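Local coordinates for hypothetical protein (Staphylococcus aureus subsp. aureus, PDB 2IL5) that is of unknown function but belongs to the Activator of Hsp90 ATPase homolog 1-like family, whose Bet v 1-like fold suggests that it may bind a hydrophobic ligand, at residues P26-V29 / Y30-W33; D37-K40 / Q41-M44; V128-E131 / R132-N136; K144-H147 / D148-H152; D159-Y162 / H163-T167. All coordinates share one frame; numbering follows the deposited sequence. Where two conformers were deposited one is given.

Contact 1 of 5, residues P26-V29 / Y30-W33; sequences PELV and YEAW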
# COMPACT_ATOMS: atom_id res chain seq x y z
N PRO A 26 7.72 16.50 0.57
CA PRO A 26 7.71 15.20 1.28
C PRO A 26 6.64 15.15 2.33
O PRO A 26 5.95 14.15 2.47
CB PRO A 26 9.11 15.14 1.92
CG PRO A 26 9.96 15.87 0.97
CD PRO A 26 9.09 17.05 0.49
N GLU A 27 6.52 16.23 3.08
CA GLU A 27 5.42 16.43 4.01
C GLU A 27 4.01 16.20 3.46
O GLU A 27 3.16 15.67 4.17
CB GLU A 27 5.48 17.86 4.55
CG GLU A 27 4.12 18.38 4.97
CD GLU A 27 4.19 19.60 5.82
OE1 GLU A 27 4.81 20.60 5.39
OE2 GLU A 27 3.59 19.57 6.91
N LEU A 28 3.74 16.68 2.24
CA LEU A 28 2.42 16.48 1.61
C LEU A 28 2.20 15.02 1.20
O LEU A 28 1.11 14.49 1.40
CB LEU A 28 2.17 17.43 0.44
CG LEU A 28 1.80 18.88 0.82
CD1 LEU A 28 1.60 19.67 -0.44
CD2 LEU A 28 0.57 19.03 1.74
N VAL A 29 3.23 14.39 0.64
CA VAL A 29 3.16 12.96 0.32
C VAL A 29 3.10 12.07 1.57
O VAL A 29 2.33 11.11 1.60
CB VAL A 29 4.30 12.52 -0.62
CG1 VAL A 29 4.10 11.06 -1.02
CG2 VAL A 29 4.30 13.42 -1.87
N TYR A 30 3.90 12.39 2.59
CA TYR A 30 3.93 11.62 3.84
C TYR A 30 2.57 11.68 4.51
O TYR A 30 2.08 10.68 4.99
CB TYR A 30 5.04 12.13 4.77
CG TYR A 30 5.13 11.43 6.12
CD1 TYR A 30 4.51 11.98 7.27
CD2 TYR A 30 5.86 10.24 6.27
CE1 TYR A 30 4.58 11.33 8.51
CE2 TYR A 30 5.94 9.58 7.49
CZ TYR A 30 5.31 10.12 8.61
OH TYR A 30 5.43 9.47 9.84
N GLU A 31 1.98 12.86 4.55
CA GLU A 31 0.63 13.05 5.07
C GLU A 31 -0.42 12.11 4.44
O GLU A 31 -1.29 11.57 5.15
CB GLU A 31 0.20 14.51 4.90
CG GLU A 31 -1.07 14.90 5.67
CD GLU A 31 -1.43 16.41 5.56
OE1 GLU A 31 -1.59 16.96 4.45
OE2 GLU A 31 -1.57 17.05 6.62
N ALA A 32 -0.34 11.91 3.11
CA ALA A 32 -1.27 11.02 2.39
C ALA A 32 -1.35 9.62 2.99
O ALA A 32 -2.41 8.98 2.95
CB ALA A 32 -0.88 10.94 0.92
N TRP A 33 -0.21 9.18 3.58
CA TRP A 33 0.03 7.83 4.09
C TRP A 33 -0.35 7.70 5.54
O TRP A 33 -0.41 6.59 6.06
CB TRP A 33 1.52 7.42 3.95
CG TRP A 33 1.91 6.98 2.52
CD1 TRP A 33 2.29 7.80 1.47
CD2 TRP A 33 1.98 5.63 2.03
NE1 TRP A 33 2.60 7.03 0.36
CE2 TRP A 33 2.41 5.70 0.67
CE3 TRP A 33 1.72 4.37 2.59
CZ2 TRP A 33 2.58 4.54 -0.13
CZ3 TRP A 33 1.89 3.21 1.77
CH2 TRP A 33 2.30 3.31 0.44
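The short helix 26-32, the first of the two small helices that follow the first strand of this Bet v 1-like fold, is held here by backbone bonds that are sound at its start and weaken at Ala32. Tyr30 N donates to Pro26 O at 2.7 Å, and one residue on Glu31 N donates to Glu27 O at 3.1 Å. Ala32 N is then shared weakly between an i-4 and an i-3 acceptor: it makes a weak bond to Leu28 O at 3.4 Å and another weak one to Val29 O at 3.2 Å, the second strongly bent (N-H...O 121°). Trp33 N bonds to Tyr30 O, also three residues back.

Val29 O also has the indole of Trp33 beside it. CG of Trp33 is anti to its own carbonyl carbon (chi1 -79°), which turns the indole back along the chain and brings CD1 of Trp33 to 3.3 Å from Val29 O; the oxygen sits at the ring edge and in its plane. On the outer surface Leu28 and Glu31 run alongside each other, CD2 of Leu28 being 4.0 Å from OE1 of Glu31.

Val29 packs on Thr118 and Phe110 of strands 118-128 and 104-112, Trp33 reaches Ile106 and Phe122 of the same two strands, and Ala32 turns to Met161 and Ile165 of helix 136-166.

Contact 2 of 5, residues D37-K40 / Q41-M44; sequences DLLK and QWFM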
# COMPACT_ATOMS: atom_id res chain seq x y z
N ASP A 37 -8.34 10.63 6.85
CA ASP A 37 -9.35 11.12 5.93
C ASP A 37 -8.76 11.38 4.54
O ASP A 37 -9.50 11.68 3.59
CB ASP A 37 -10.09 12.30 6.56
CG ASP A 37 -10.62 11.97 7.96
OD1 ASP A 37 -11.38 10.97 8.09
OD2 ASP A 37 -10.24 12.67 8.92
N LEU A 38 -7.44 11.21 4.45
CA LEU A 38 -6.74 11.15 3.18
C LEU A 38 -6.60 9.68 2.72
O LEU A 38 -6.95 9.36 1.59
CB LEU A 38 -5.36 11.82 3.26
CG LEU A 38 -5.31 13.31 3.59
CD1 LEU A 38 -3.89 13.85 3.47
CD2 LEU A 38 -6.29 14.13 2.72
N LEU A 39 -6.14 8.80 3.61
CA LEU A 39 -6.02 7.37 3.30
C LEU A 39 -7.34 6.75 2.85
O LEU A 39 -7.36 5.85 1.99
CB LEU A 39 -5.53 6.61 4.53
CG LEU A 39 -4.06 6.69 4.92
CD1 LEU A 39 -3.93 6.29 6.42
CD2 LEU A 39 -3.15 5.86 3.98
N LYS A 40 -8.44 7.24 3.43
CA LYS A 40 -9.79 6.78 3.11
C LYS A 40 -10.15 6.99 1.65
O LYS A 40 -11.05 6.32 1.12
CB LYS A 40 -10.82 7.41 4.05
CG LYS A 40 -11.53 8.65 3.58
CD LYS A 40 -12.71 8.94 4.49
CE LYS A 40 -13.78 7.85 4.40
NZ LYS A 40 -15.08 8.24 5.04
N GLN A 41 -9.41 7.89 1.01
CA GLN A 41 -9.63 8.27 -0.36
C GLN A 41 -8.80 7.48 -1.36
O GLN A 41 -9.10 7.53 -2.56
CB GLN A 41 -9.38 9.77 -0.56
CG GLN A 41 -10.22 10.67 0.32
CD GLN A 41 -10.01 12.17 0.06
OE1 GLN A 41 -10.22 12.65 -1.05
NE2 GLN A 41 -9.60 12.89 1.10
N TRP A 42 -7.79 6.72 -0.90
CA TRP A 42 -6.88 6.08 -1.87
C TRP A 42 -6.28 4.75 -1.47
O TRP A 42 -5.93 3.98 -2.34
CB TRP A 42 -5.73 7.03 -2.26
CG TRP A 42 -4.67 7.20 -1.20
CD1 TRP A 42 -4.65 8.15 -0.21
CD2 TRP A 42 -3.45 6.44 -1.06
NE1 TRP A 42 -3.50 8.00 0.56
CE2 TRP A 42 -2.75 6.97 0.05
CE3 TRP A 42 -2.88 5.35 -1.76
CZ2 TRP A 42 -1.50 6.44 0.49
CZ3 TRP A 42 -1.65 4.84 -1.33
CH2 TRP A 42 -0.97 5.40 -0.22
N PHE A 43 -6.11 4.50 -0.19
CA PHE A 43 -5.36 3.33 0.25
C PHE A 43 -6.27 2.12 0.41
O PHE A 43 -6.92 1.99 1.43
CB PHE A 43 -4.63 3.61 1.56
CG PHE A 43 -3.65 2.56 1.93
CD1 PHE A 43 -3.97 1.58 2.86
CD2 PHE A 43 -2.39 2.53 1.33
CE1 PHE A 43 -3.06 0.57 3.19
CE2 PHE A 43 -1.47 1.52 1.66
CZ PHE A 43 -1.82 0.55 2.60
N MSE A 44 -6.30 1.28 -0.63
CA MSE A 44 -7.17 0.09 -0.74
C MSE A 44 -8.65 0.42 -0.66
O MSE A 44 -9.49 -0.45 -0.42
CB MSE A 44 -6.83 -0.96 0.32
CG MSE A 44 -5.36 -1.15 0.58
SE MSE A 44 -4.59 -2.50 -0.55
CE MSE A 44 -5.72 -4.06 -0.16
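Two first torsions set this contact, in which Gln41 folds back on Asp37 while Trp42 and Phe43 gather round Leu39. CG of Gln41 stands opposite its own carbonyl carbon (chi1 -57°) and the chain runs out extended, which carries the amide back along the turn; Trp42 has CG between its backbone N and carbonyl carbon (chi1 75°), bringing the indole back to the Leu38 and Leu39 carbonyls, with Leu39 O over one ring face. This is the C-terminal end of the short helix 36-39, where the chain passes into the loop toward strand 50-55 of the Bet v 1-like sheet.

The amide of Gln41 does the work of a further backbone donor: NE2 gives a nearly straight bond (169°) to Asp37 O at 2.8 Å, arriving on a carbonyl lone pair with the acceptor close to the amide plane. Gln41 N takes the next carbonyl, Leu38 O, at 2.9 Å. Leu39 O is gripped twice, by Phe43 N at 2.9 Å in the carbonyl plane and by Trp42 N at 3.0 Å from above that plane. The two bonds hold the backbone of Trp42 and Phe43 against the end of the helix.

Trp42 NE1 is bonded to Ala32 O of the preceding helix, while Met161 and Lys160 of helix 136-166 pack on the same residue. Phe43 packs on Tyr63 and Ile65 of strand 62-68. CD2 of Leu39 touches both aromatic residues, 3.6 Å from CB of Phe43 and 3.9 Å from CZ2 of Trp42.

Contact 3 of 5, residues V128-E131 / R132-N136; sequences VEKE and RRFTN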
# COMPACT_ATOMS: atom_id res chain seq x y z
N VAL A 128 3.76 -15.69 -1.78
CA VAL A 128 2.80 -16.39 -2.66
C VAL A 128 2.68 -17.92 -2.39
O VAL A 128 3.64 -18.65 -2.23
CB VAL A 128 2.74 -15.83 -4.16
CG1 VAL A 128 3.91 -14.93 -4.48
CG2 VAL A 128 2.45 -16.93 -5.26
N GLU A 129 1.46 -18.36 -2.22
CA GLU A 129 1.24 -19.74 -1.83
C GLU A 129 1.48 -20.66 -3.02
O GLU A 129 1.01 -20.40 -4.15
CB GLU A 129 -0.14 -19.92 -1.24
CG GLU A 129 -0.17 -20.85 -0.06
CD GLU A 129 0.03 -20.12 1.28
OE1 GLU A 129 0.90 -19.21 1.34
OE2 GLU A 129 -0.68 -20.49 2.27
N LYS A 130 2.23 -21.72 -2.75
CA LYS A 130 2.47 -22.71 -3.76
C LYS A 130 1.31 -23.71 -3.72
O LYS A 130 0.85 -24.10 -2.66
CB LYS A 130 3.83 -23.38 -3.57
CG LYS A 130 4.31 -24.10 -4.85
CD LYS A 130 5.64 -24.75 -4.58
CE LYS A 130 6.25 -25.13 -5.86
NZ LYS A 130 7.41 -25.95 -5.50
N GLU A 131 0.77 -24.01 -4.88
CA GLU A 131 -0.35 -24.94 -4.94
C GLU A 131 0.11 -26.39 -5.03
O GLU A 131 1.20 -26.68 -5.48
CB GLU A 131 -1.29 -24.50 -6.07
CG GLU A 131 -1.85 -23.05 -5.81
CD GLU A 131 -2.75 -22.51 -6.91
OE1 GLU A 131 -2.79 -21.26 -7.08
OE2 GLU A 131 -3.42 -23.31 -7.62
N ARG A 132 -0.73 -27.30 -4.53
CA ARG A 132 -0.56 -28.74 -4.69
C ARG A 132 -0.11 -29.16 -6.09
O ARG A 132 -0.78 -28.86 -7.08
CB ARG A 132 -1.86 -29.42 -4.38
CG ARG A 132 -2.25 -29.37 -2.91
CD ARG A 132 -3.49 -30.19 -2.69
NE ARG A 132 -3.98 -30.04 -1.33
CZ ARG A 132 -5.13 -30.53 -0.88
NH1 ARG A 132 -5.94 -31.20 -1.66
NH2 ARG A 132 -5.46 -30.35 0.38
N ARG A 133 1.04 -29.87 -6.16
CA ARG A 133 1.52 -30.52 -7.39
C ARG A 133 1.98 -29.55 -8.48
O ARG A 133 2.11 -29.91 -9.66
CB ARG A 133 0.48 -31.54 -7.91
CG ARG A 133 0.06 -32.60 -6.85
CD ARG A 133 -1.20 -33.37 -7.27
NE ARG A 133 -1.46 -33.02 -8.65
CZ ARG A 133 -2.45 -32.29 -9.13
NH1 ARG A 133 -3.45 -31.81 -8.39
NH2 ARG A 133 -2.41 -32.02 -10.42
N PHE A 134 2.22 -28.30 -8.08
CA PHE A 134 2.68 -27.25 -8.98
C PHE A 134 4.10 -27.56 -9.48
O PHE A 134 5.02 -27.84 -8.69
CB PHE A 134 2.69 -25.88 -8.26
CG PHE A 134 1.64 -24.89 -8.75
CD1 PHE A 134 0.51 -25.32 -9.43
CD2 PHE A 134 1.78 -23.53 -8.47
CE1 PHE A 134 -0.44 -24.42 -9.85
CE2 PHE A 134 0.81 -22.61 -8.88
CZ PHE A 134 -0.28 -23.04 -9.58
N THR A 135 4.27 -27.50 -10.80
CA THR A 135 5.60 -27.60 -11.38
C THR A 135 6.35 -26.32 -11.11
O THR A 135 5.74 -25.34 -10.71
CB THR A 135 5.55 -27.82 -12.89
OG1 THR A 135 4.97 -26.66 -13.49
CG2 THR A 135 4.77 -29.16 -13.28
N ASN A 136 7.67 -26.34 -11.31
CA ASN A 136 8.49 -25.16 -11.10
C ASN A 136 8.00 -24.02 -11.97
O ASN A 136 7.95 -22.88 -11.56
CB ASN A 136 9.95 -25.45 -11.40
CG ASN A 136 10.65 -26.25 -10.32
OD1 ASN A 136 11.81 -26.65 -10.48
ND2 ASN A 136 9.99 -26.44 -9.19
O HOH W 1 7.53 -26.84 -8.02
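Glu131 and Phe134 form the compact half of this turn, lying alongside each other and pointing the same way. CB of Glu131 stands 3.7 Å from the centroid of the Phe134 ring and only 3° off its normal, a CH-pi contact centred on the face. Beyond it the extended glutamate continues toward the CZ rim, its CD 3.7 Å from CZ of Phe134, with carboxylate and ring planes 22° apart. The carboxylate thus lies over the CZ rim, roughly parallel to the ring, and its OE1 forms a salt bridge with Lys142 of helix 136-166, which also packs on Phe134. In the backbone, Phe134 N donates to Glu131 O at 3.2 Å.

The looser half is bridged by solvent. Lys130 slides past Phe134 in the opposite direction, CG to CB 4.2 Å, and its extended chain sends NZ to a water at 2.7 Å. The same water donates to Phe134 O at 2.8 Å and accepts a weak bond from Asn136 ND2, tying the strand side of the loop to the start of the helix. Arg132 and Arg133 occupy the two corner positions and are exposed.

Backbone angles and the closing bond define a type II beta turn from Glu131 to Phe134, reversing the chain between strand 118-128 and helix 136-166, with Thr135 as the helix N-cap.

Contact 4 of 5, residues K144-H147 / D148-H152; sequences KEYH and DAMVH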
# COMPACT_ATOMS: atom_id res chain seq x y z
N LYS A 144 4.73 -14.40 -11.17
CA LYS A 144 4.76 -13.37 -12.16
C LYS A 144 3.40 -12.65 -12.34
O LYS A 144 3.36 -11.43 -12.38
CB LYS A 144 5.29 -13.94 -13.49
CG LYS A 144 5.24 -12.98 -14.67
CD LYS A 144 6.52 -12.14 -14.83
CE LYS A 144 6.56 -10.91 -13.87
NZ LYS A 144 7.09 -9.65 -14.52
N GLU A 145 2.31 -13.41 -12.43
CA GLU A 145 0.94 -12.89 -12.52
C GLU A 145 0.60 -12.07 -11.29
O GLU A 145 -0.02 -11.02 -11.38
CB GLU A 145 -0.09 -14.05 -12.62
CG GLU A 145 -0.56 -14.43 -13.99
CD GLU A 145 -0.71 -15.95 -14.20
OE1 GLU A 145 -1.19 -16.69 -13.28
OE2 GLU A 145 -0.33 -16.41 -15.30
N TYR A 146 0.93 -12.62 -10.13
CA TYR A 146 0.74 -11.94 -8.85
C TYR A 146 1.54 -10.61 -8.74
O TYR A 146 0.98 -9.58 -8.37
CB TYR A 146 1.03 -12.90 -7.66
CG TYR A 146 0.73 -12.25 -6.35
CD1 TYR A 146 -0.59 -12.03 -5.94
CD2 TYR A 146 1.76 -11.80 -5.53
CE1 TYR A 146 -0.87 -11.39 -4.74
CE2 TYR A 146 1.50 -11.14 -4.33
CZ TYR A 146 0.20 -10.95 -3.93
OH TYR A 146 -0.05 -10.32 -2.72
N HIS A 147 2.81 -10.63 -9.11
CA HIS A 147 3.65 -9.46 -9.20
C HIS A 147 3.07 -8.38 -10.11
O HIS A 147 3.06 -7.21 -9.73
CB HIS A 147 5.04 -9.83 -9.73
CG HIS A 147 5.96 -8.65 -9.90
ND1 HIS A 147 6.01 -7.92 -11.07
CD2 HIS A 147 6.87 -8.08 -9.07
CE1 HIS A 147 6.90 -6.94 -10.94
NE2 HIS A 147 7.43 -7.02 -9.74
N ASP A 148 2.64 -8.76 -11.32
CA ASP A 148 2.11 -7.79 -12.27
C ASP A 148 0.77 -7.19 -11.81
O ASP A 148 0.50 -6.02 -12.09
CB ASP A 148 1.95 -8.43 -13.67
CG ASP A 148 3.28 -8.80 -14.32
OD1 ASP A 148 4.36 -8.35 -13.85
OD2 ASP A 148 3.25 -9.54 -15.32
N ALA A 149 -0.05 -8.00 -11.16
CA ALA A 149 -1.29 -7.56 -10.55
C ALA A 149 -1.06 -6.53 -9.42
O ALA A 149 -1.79 -5.54 -9.30
CB ALA A 149 -2.09 -8.78 -9.99
N MSE A 150 -0.08 -6.81 -8.57
CA MSE A 150 0.35 -5.88 -7.51
C MSE A 150 0.98 -4.59 -8.02
O MSE A 150 0.68 -3.54 -7.51
CB MSE A 150 1.26 -6.57 -6.50
CG MSE A 150 0.55 -7.75 -5.84
SE MSE A 150 -1.06 -7.32 -4.79
CE MSE A 150 -2.46 -8.10 -5.92
N VAL A 151 1.86 -4.67 -9.02
CA VAL A 151 2.39 -3.51 -9.67
C VAL A 151 1.24 -2.63 -10.16
O VAL A 151 1.20 -1.43 -9.87
CB VAL A 151 3.34 -3.90 -10.84
CG1 VAL A 151 3.66 -2.68 -11.73
CG2 VAL A 151 4.61 -4.47 -10.30
N HIS A 152 0.30 -3.22 -10.89
CA HIS A 152 -0.83 -2.49 -11.46
C HIS A 152 -1.75 -1.92 -10.38
O HIS A 152 -2.14 -0.79 -10.45
CB HIS A 152 -1.59 -3.41 -12.42
CG HIS A 152 -2.82 -2.80 -13.01
ND1 HIS A 152 -2.77 -1.84 -14.01
CD2 HIS A 152 -4.14 -3.00 -12.75
CE1 HIS A 152 -4.00 -1.50 -14.35
NE2 HIS A 152 -4.85 -2.18 -13.60
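Asp148, His147 and Tyr146 carry most of this contact, within a run of more than two turns of the long C-terminal helix 136-166. Asp148 holds two donors on a single oxygen. His147 ND1 reaches OD1 of Asp148 at 3.3 Å along an almost straight line (174°); the oxygen lies in the plane of the imidazole, while the ring approaches it from the anti side of the carboxylate. Lys144, whose chain is bent at three successive torsions, curls round so that NZ forms a salt bridge to the same OD1 of Asp148 at 3.1 Å, on the syn side.

With its edge committed to Asp148, His147 offers a face to Val151: CG2 of Val151 is 3.4 Å from CE1 of His147 and lies over the ring, a CH-pi contact somewhat off the normal.

On the neighbouring flank, Tyr146 has its CG opposite the backbone N (chi1 -175°), directing the ring along the helix side where selenomethionine Met150, one turn on, covers a face. CG of Met150 lies 3.9 Å from the Tyr146 centroid, toward the rim, and SE of Met150 adds an oblique Met-aromatic contact at 4.5 Å from the same centroid. The phenol OH is bonded to Ser126 and Tyr124 of strand 118-128, and Met150 packs on Tyr124.

The chemistry thus differs round the helix: Tyr146 and Met150 turn to the sheet, Lys144 and Asp148 are exposed, and His147 lies at the boundary, packing on Val16 of strand 12-22. ND1 of His147 is the donor; the carboxylate may stabilise a protonated imidazole, an effect that Lys144 would be expected to offset in part.

Contact 5 of 5, residues D159-Y162 / H163-T167; sequences DKMY and HVIET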
# COMPACT_ATOMS: atom_id res chain seq x y z
N ASP A 159 -1.72 6.84 -8.22
CA ASP A 159 -2.17 7.93 -9.03
C ASP A 159 -3.51 8.53 -8.53
O ASP A 159 -3.74 9.73 -8.61
CB ASP A 159 -1.86 7.78 -10.55
CG ASP A 159 -2.69 6.74 -11.26
OD1 ASP A 159 -3.91 6.60 -11.01
OD2 ASP A 159 -2.13 6.11 -12.19
N LYS A 160 -4.30 7.69 -7.87
CA LYS A 160 -5.35 8.17 -7.01
C LYS A 160 -4.85 9.02 -5.82
O LYS A 160 -5.37 10.09 -5.56
CB LYS A 160 -6.15 6.99 -6.51
CG LYS A 160 -7.36 7.36 -5.74
CD LYS A 160 -8.56 6.64 -6.29
CE LYS A 160 -8.73 5.21 -5.84
NZ LYS A 160 -10.03 4.78 -6.53
N MSE A 161 -3.87 8.53 -5.08
CA MSE A 161 -3.20 9.32 -4.07
C MSE A 161 -2.72 10.68 -4.62
O MSE A 161 -2.81 11.69 -3.92
CB MSE A 161 -2.02 8.54 -3.46
CG MSE A 161 -1.30 9.27 -2.30
SE MSE A 161 0.52 8.60 -2.12
CE MSE A 161 1.40 9.44 -3.63
N TYR A 162 -2.20 10.70 -5.84
CA TYR A 162 -1.71 11.93 -6.44
C TYR A 162 -2.80 13.04 -6.58
O TYR A 162 -2.53 14.20 -6.25
CB TYR A 162 -1.03 11.64 -7.79
CG TYR A 162 -0.62 12.91 -8.53
CD1 TYR A 162 0.67 13.43 -8.42
CD2 TYR A 162 -1.55 13.61 -9.33
CE1 TYR A 162 1.03 14.61 -9.10
CE2 TYR A 162 -1.19 14.77 -9.99
CZ TYR A 162 0.10 15.27 -9.86
OH TYR A 162 0.45 16.43 -10.52
N HIS A 163 -4.00 12.68 -7.05
CA HIS A 163 -5.12 13.60 -7.17
C HIS A 163 -5.70 14.01 -5.84
O HIS A 163 -6.11 15.14 -5.69
CB HIS A 163 -6.21 13.03 -8.07
CG HIS A 163 -5.77 12.84 -9.48
ND1 HIS A 163 -5.83 13.84 -10.43
CD2 HIS A 163 -5.25 11.76 -10.11
CE1 HIS A 163 -5.38 13.39 -11.58
NE2 HIS A 163 -5.01 12.13 -11.42
N VAL A 164 -5.72 13.12 -4.86
CA VAL A 164 -6.14 13.48 -3.51
C VAL A 164 -5.21 14.57 -2.97
O VAL A 164 -5.66 15.51 -2.31
CB VAL A 164 -6.14 12.26 -2.56
CG1 VAL A 164 -6.22 12.70 -1.07
CG2 VAL A 164 -7.24 11.26 -2.94
N ILE A 165 -3.91 14.45 -3.24
CA ILE A 165 -2.96 15.49 -2.82
C ILE A 165 -3.15 16.80 -3.63
O ILE A 165 -3.22 17.88 -3.05
CB ILE A 165 -1.48 15.00 -2.84
CG1 ILE A 165 -1.28 13.76 -1.98
CG2 ILE A 165 -0.54 16.12 -2.33
CD1 ILE A 165 -0.00 12.99 -2.29
N GLU A 166 -3.24 16.67 -4.95
CA GLU A 166 -3.47 17.77 -5.86
C GLU A 166 -4.70 18.63 -5.49
O GLU A 166 -4.65 19.85 -5.58
CB GLU A 166 -3.62 17.22 -7.28
CG GLU A 166 -3.94 18.26 -8.35
CD GLU A 166 -2.71 18.71 -9.12
OE1 GLU A 166 -2.23 19.85 -8.86
OE2 GLU A 166 -2.24 17.92 -9.99
N THR A 167 -5.77 17.98 -5.05
CA THR A 167 -7.04 18.64 -4.72
C THR A 167 -7.14 19.06 -3.24
O THR A 167 -8.23 19.36 -2.73
CB THR A 167 -8.26 17.75 -5.08
OG1 THR A 167 -7.92 16.84 -6.19
CG2 THR A 167 -9.47 18.64 -5.49
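Backbone bonds run through this last part of helix 136-166 at the i-4 spacing. The first, His163 N to Asp159 O at 3.3 Å, is weak, whereas Glu166 N to Tyr162 O is short at 2.9 Å. At the end, His163 O accepts both Thr167 N and Thr167 OG1, which approach from opposite faces of its carbonyl plane, just where Thr167 leaves helical geometry.

The aromatic contact joins sequence neighbours. Tyr162 directs its edge at the face of His163 in a T-shaped pair, centroids 5.5 Å apart and planes at 84°. CD2 of Tyr162 stands over the centre of the imidazole, because CG of His163 lies opposite its own carbonyl carbon (chi1 -64°) and the ring swings back toward the preceding turn. That swing also brings CD2 of His163 to an unusually short and doubtful 2.9 Å from Asp159 O.

Among polar side chains, Tyr162 and Glu166 run alongside each other, OH to OE2 3.1 Å, with ring and carboxylate planes 80° apart. Lys23 lies by both, weakly bonded to the phenol OH and in a long, weak ion pair with Glu166.

Apolar packing comes from Met161 and Ile165, lying side by side and pointing the same way, with CG of Met161 3.9 Å from CD1 of Ile165. Both turn to helix 26-32, Met161 touching Val29 and Ala32, Ile165 touching Leu28 and Ala32, while Val164 rests on Gln41 beyond helix 36-39.

Overall arrangement
The five contacts follow one another along the chain without nesting or crossing, each local, between residues at most a few positions apart. Contact 1 comes after strand 12-22, and contact 2 ends the next short helix before strand 50-55; they touch where the rings of Trp33 and Trp42 meet edge-to-face. After the remaining strands, contact 3 closes a turn that leads the chain into helix 136-166, which carries contacts 4 and 5 with centres about 22 Å apart. Contact 4 touches contact 3 where Tyr146 meets Val128. Contact 5 returns to the start: Met161 packs against Trp33 and Trp42, so the helix's C-terminal end joins the segment 26-33 and the loop that follows helix 36-39.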